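Local structure of aldose 1-epimerase (Escherichia coli, 3NRE) at residues P156-Q161 with D249-E254. The protein probably interconverts the alpha and beta anomers of aldose sugars, acting as a mutarotase. Sequence-based numbering, arbitrary orientation. Where two conformers were deposited one is given.
Sequences PQTRIQ and DFFCLE
The ring of Phe251 meets two methyl groups, which come from the same side of its plane and sit out by the rim of its outer end, in an oblique approach. They join two antiparallel sheets packed on each other in the beta-sandwich of the galactose mutarotase family. Strand 159-162 lies in one sheet and strand 250-256 in the other. Thr158 CG2 lies 4.0 Å from Phe251 CE1. Ile160 CG2 is closer, 3.7 Å from Phe251 CZ, and also touches CE2. The two backbones stay well apart, with 9.1 Å between Ile160 CA and Leu253 CA, and apolar side chains fill the gap. Phe152 of strand 142-153, which is backbone-bonded to Phe251, also meets the Phe251 ring, with the planes about 25° apart. Ile213 of strand 210-215 touches Phe251 as well, and Ile235 packs against both Ile160 and Leu253. Thr158 has two roles. Its CG2 is anti to the backbone N and reaches the ring, while OG1, beside that N (chi1 -53°), is hydrogen-bonded to Gln215 OE1 and Ser155 N. This satisfies the buried hydroxyl beside an apolar contact. Further along the strands, Ile160 extends its longer branch to Leu253, where Ile160 CD1 meets Leu253 CD1 at 4.2 Å.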
ATOM      1  N   PRO A 156     -11.709  18.813   4.093  1.00 30.56           N
ATOM      2  CA  PRO A 156     -12.491  19.339   2.971  1.00 33.02           C
ATOM      3  C   PRO A 156     -11.580  20.031   1.982  1.00 34.39           C
ATOM      4  O   PRO A 156     -11.921  20.112   0.812  1.00 38.53           O
ATOM      5  CB  PRO A 156     -13.435  20.355   3.622  1.00 37.61           C
ATOM      6  CG  PRO A 156     -13.576  19.925   5.007  1.00 37.16           C
ATOM      7  CD  PRO A 156     -12.281  19.211   5.392  1.00 33.28           C
ATOM      8  N   GLN A 157     -10.416  20.513   2.457  1.00 31.20           N
ATOM      9  CA  GLN A 157      -9.513  21.302   1.580  1.00 32.49           C
ATOM     10  C   GLN A 157      -8.482  20.397   0.873  1.00 29.50           C
ATOM     11  O   GLN A 157      -7.812  20.873  -0.024  1.00 31.80           O
ATOM     12  CB  GLN A 157      -8.727  22.342   2.379  1.00 31.94           C
ATOM     13  CG  GLN A 157      -9.539  23.051   3.451  1.00 33.13           C
ATOM     14  CD  GLN A 157     -10.747  23.743   2.981  1.00 35.13           C
ATOM     15  OE1 GLN A 157     -10.868  24.123   1.811  1.00 47.77           O
ATOM     16  NE2 GLN A 157     -11.640  24.071   3.949  1.00 39.23           N
ATOM     17  N   THR A 158      -8.301  19.169   1.306  1.00 29.25           N
ATOM     18  CA  THR A 158      -7.307  18.246   0.669  1.00 26.55           C
ATOM     19  C   THR A 158      -7.543  18.053  -0.840  1.00 31.54           C
ATOM     20  O   THR A 158      -8.699  17.983  -1.301  1.00 31.11           O
ATOM     21  CB  THR A 158      -7.347  16.838   1.325  1.00 32.38           C
ATOM     22  OG1 THR A 158      -7.194  16.957   2.728  1.00 27.24           O
ATOM     23  CG2 THR A 158      -6.231  15.956   0.819  1.00 25.23           C
ATOM     24  N   ARG A 159      -6.443  17.989  -1.596  1.00 29.00           N
ATOM     25  CA  ARG A 159      -6.477  17.739  -3.039  1.00 32.49           C
ATOM     26  C   ARG A 159      -5.337  16.773  -3.368  1.00 31.24           C
ATOM     27  O   ARG A 159      -4.303  16.809  -2.737  1.00 32.61           O
ATOM     28  CB  ARG A 159      -6.332  19.041  -3.855  1.00 35.72           C
ATOM     29  CG  ARG A 159      -7.475  20.091  -3.557  1.00 38.84           C
ATOM     30  CD  ARG A 159      -7.495  21.193  -4.557  1.00 46.15           C
ATOM     31  NE  ARG A 159      -6.152  21.691  -4.867  1.00 46.35           N
ATOM     32  CZ  ARG A 159      -5.859  22.434  -5.941  1.00 53.40           C
ATOM     33  NH1 ARG A 159      -6.818  22.771  -6.789  1.00 51.72           N
ATOM     34  NH2 ARG A 159      -4.604  22.843  -6.161  1.00 54.05           N
ATOM     35  N   ILE A 160      -5.566  15.876  -4.322  1.00 29.73           N
ATOM     36  CA  ILE A 160      -4.514  14.984  -4.812  1.00 28.56           C
ATOM     37  C   ILE A 160      -4.367  15.071  -6.328  1.00 33.61           C
ATOM     38  O   ILE A 160      -5.293  15.494  -7.039  1.00 35.37           O
ATOM     39  CB  ILE A 160      -4.789  13.503  -4.440  1.00 28.80           C
ATOM     40  CG1 ILE A 160      -6.062  12.996  -5.111  1.00 26.00           C
ATOM     41  CG2 ILE A 160      -4.891  13.364  -2.924  1.00 25.34           C
ATOM     42  CD1 ILE A 160      -6.232  11.450  -4.999  1.00 30.77           C
ATOM     43  N   GLN A 161      -3.174  14.682  -6.764  1.00 31.23           N
ATOM     44  CA  GLN A 161      -2.814  14.674  -8.178  0.60 32.06           C
ATOM     45  C   GLN A 161      -1.984  13.423  -8.427  1.00 28.39           C
ATOM     46  O   GLN A 161      -1.009  13.169  -7.738  1.00 30.81           O
ATOM     47  CB  GLN A 161      -2.018  15.895  -8.579  0.60 33.11           C
ATOM     48  CG  GLN A 161      -1.782  15.969 -10.097  0.60 37.58           C
ATOM     49  CD  GLN A 161      -0.952  17.175 -10.500  0.60 38.25           C
ATOM     50  OE1 GLN A 161      -0.352  17.852  -9.649  0.60 43.07           O
ATOM     51  NE2 GLN A 161      -0.907  17.451 -11.787  0.60 43.55           N
ATOM     52  N   ASP A 249     -12.337  11.518   7.567  1.00 29.43           N
ATOM     53  CA  ASP A 249     -11.162  12.040   8.253  1.00 30.86           C
ATOM     54  C   ASP A 249      -9.874  11.423   7.699  1.00 23.11           C
ATOM     55  O   ASP A 249      -8.782  11.832   8.102  1.00 24.72           O
ATOM     56  CB  ASP A 249     -11.275  11.788   9.777  1.00 33.02           C
ATOM     57  CG  ASP A 249     -11.707  10.362  10.104  1.00 38.70           C
ATOM     58  OD1 ASP A 249     -12.832   9.897   9.689  1.00 42.08           O
ATOM     59  OD2 ASP A 249     -10.915   9.686  10.806  1.00 57.02           O
ATOM     60  N   PHE A 250      -9.997  10.409   6.827  1.00 23.73           N
ATOM     61  CA  PHE A 250      -8.863   9.845   6.082  1.00 19.65           C
ATOM     62  C   PHE A 250      -9.250   9.285   4.739  1.00 22.27           C
ATOM     63  O   PHE A 250     -10.397   9.058   4.437  1.00 22.29           O
ATOM     64  CB  PHE A 250      -8.126   8.718   6.847  1.00 21.69           C
ATOM     65  CG  PHE A 250      -8.950   7.426   6.975  1.00 21.35           C
ATOM     66  CD1 PHE A 250      -8.972   6.481   5.947  1.00 26.34           C
ATOM     67  CD2 PHE A 250      -9.782   7.242   8.070  1.00 29.01           C
ATOM     68  CE1 PHE A 250      -9.785   5.291   6.069  1.00 24.20           C
ATOM     69  CE2 PHE A 250     -10.564   6.050   8.176  1.00 30.41           C
ATOM     70  CZ  PHE A 250     -10.552   5.140   7.169  1.00 19.93           C
ATOM     71  N   PHE A 251      -8.237   9.077   3.933  1.00 19.76           N
ATOM     72  CA  PHE A 251      -8.362   8.380   2.635  1.00 23.02           C
ATOM     73  C   PHE A 251      -7.065   7.656   2.394  1.00 20.70           C
ATOM     74  O   PHE A 251      -6.088   7.909   3.054  1.00 21.23           O
ATOM     75  CB  PHE A 251      -8.613   9.339   1.458  1.00 23.06           C
ATOM     76  CG  PHE A 251      -7.406  10.119   1.045  1.00 23.33           C
ATOM     77  CD1 PHE A 251      -7.019  11.251   1.772  1.00 23.11           C
ATOM     78  CD2 PHE A 251      -6.631   9.723  -0.060  1.00 22.53           C
ATOM     79  CE1 PHE A 251      -5.881  11.987   1.404  1.00 27.06           C
ATOM     80  CE2 PHE A 251      -5.510  10.445  -0.435  1.00 29.25           C
ATOM     81  CZ  PHE A 251      -5.132  11.592   0.305  1.00 24.07           C
ATOM     82  N   CYS A 252      -7.066   6.713   1.450  1.00 20.76           N
ATOM     83  CA  CYS A 252      -5.851   5.980   1.079  1.00 19.48           C
ATOM     84  C   CYS A 252      -5.516   6.211  -0.364  1.00 24.03           C
ATOM     85  O   CYS A 252      -6.391   6.292  -1.224  1.00 23.08           O
ATOM     86  CB  CYS A 252      -6.011   4.497   1.283  1.00 19.20           C
ATOM     87  SG  CYS A 252      -6.534   4.079   2.933  1.00 23.30           S
ATOM     88  N   LEU A 253      -4.221   6.332  -0.634  1.00 24.30           N
ATOM     89  CA  LEU A 253      -3.705   6.333  -2.021  1.00 25.26           C
ATOM     90  C   LEU A 253      -2.646   5.267  -1.966  1.00 24.38           C
ATOM     91  O   LEU A 253      -1.615   5.452  -1.314  1.00 26.33           O
ATOM     92  CB  LEU A 253      -3.128   7.686  -2.457  1.00 29.20           C
ATOM     93  CG  LEU A 253      -2.747   7.774  -3.934  1.00 30.08           C
ATOM     94  CD1 LEU A 253      -2.689   9.252  -4.387  1.00 33.35           C
ATOM     95  CD2 LEU A 253      -1.420   7.029  -4.265  1.00 27.54           C
ATOM     96  N   GLU A 254      -2.902   4.141  -2.633  1.00 22.54           N
ATOM     97  CA  GLU A 254      -2.127   2.880  -2.439  1.00 19.36           C
ATOM     98  C   GLU A 254      -1.282   2.550  -3.663  1.00 21.47           C
ATOM     99  O   GLU A 254      -1.826   2.083  -4.664  1.00 25.52           O
ATOM    100  CB  GLU A 254      -3.058   1.700  -2.210  1.00 23.05           C
ATOM    101  CG  GLU A 254      -4.153   1.955  -1.164  1.00 27.04           C
ATOM    102  CD  GLU A 254      -5.342   0.961  -1.282  1.00 26.21           C
ATOM    103  OE1 GLU A 254      -5.174  -0.252  -1.660  1.00 27.68           O
ATOM    104  OE2 GLU A 254      -6.429   1.491  -0.968  1.00 32.22           O
TER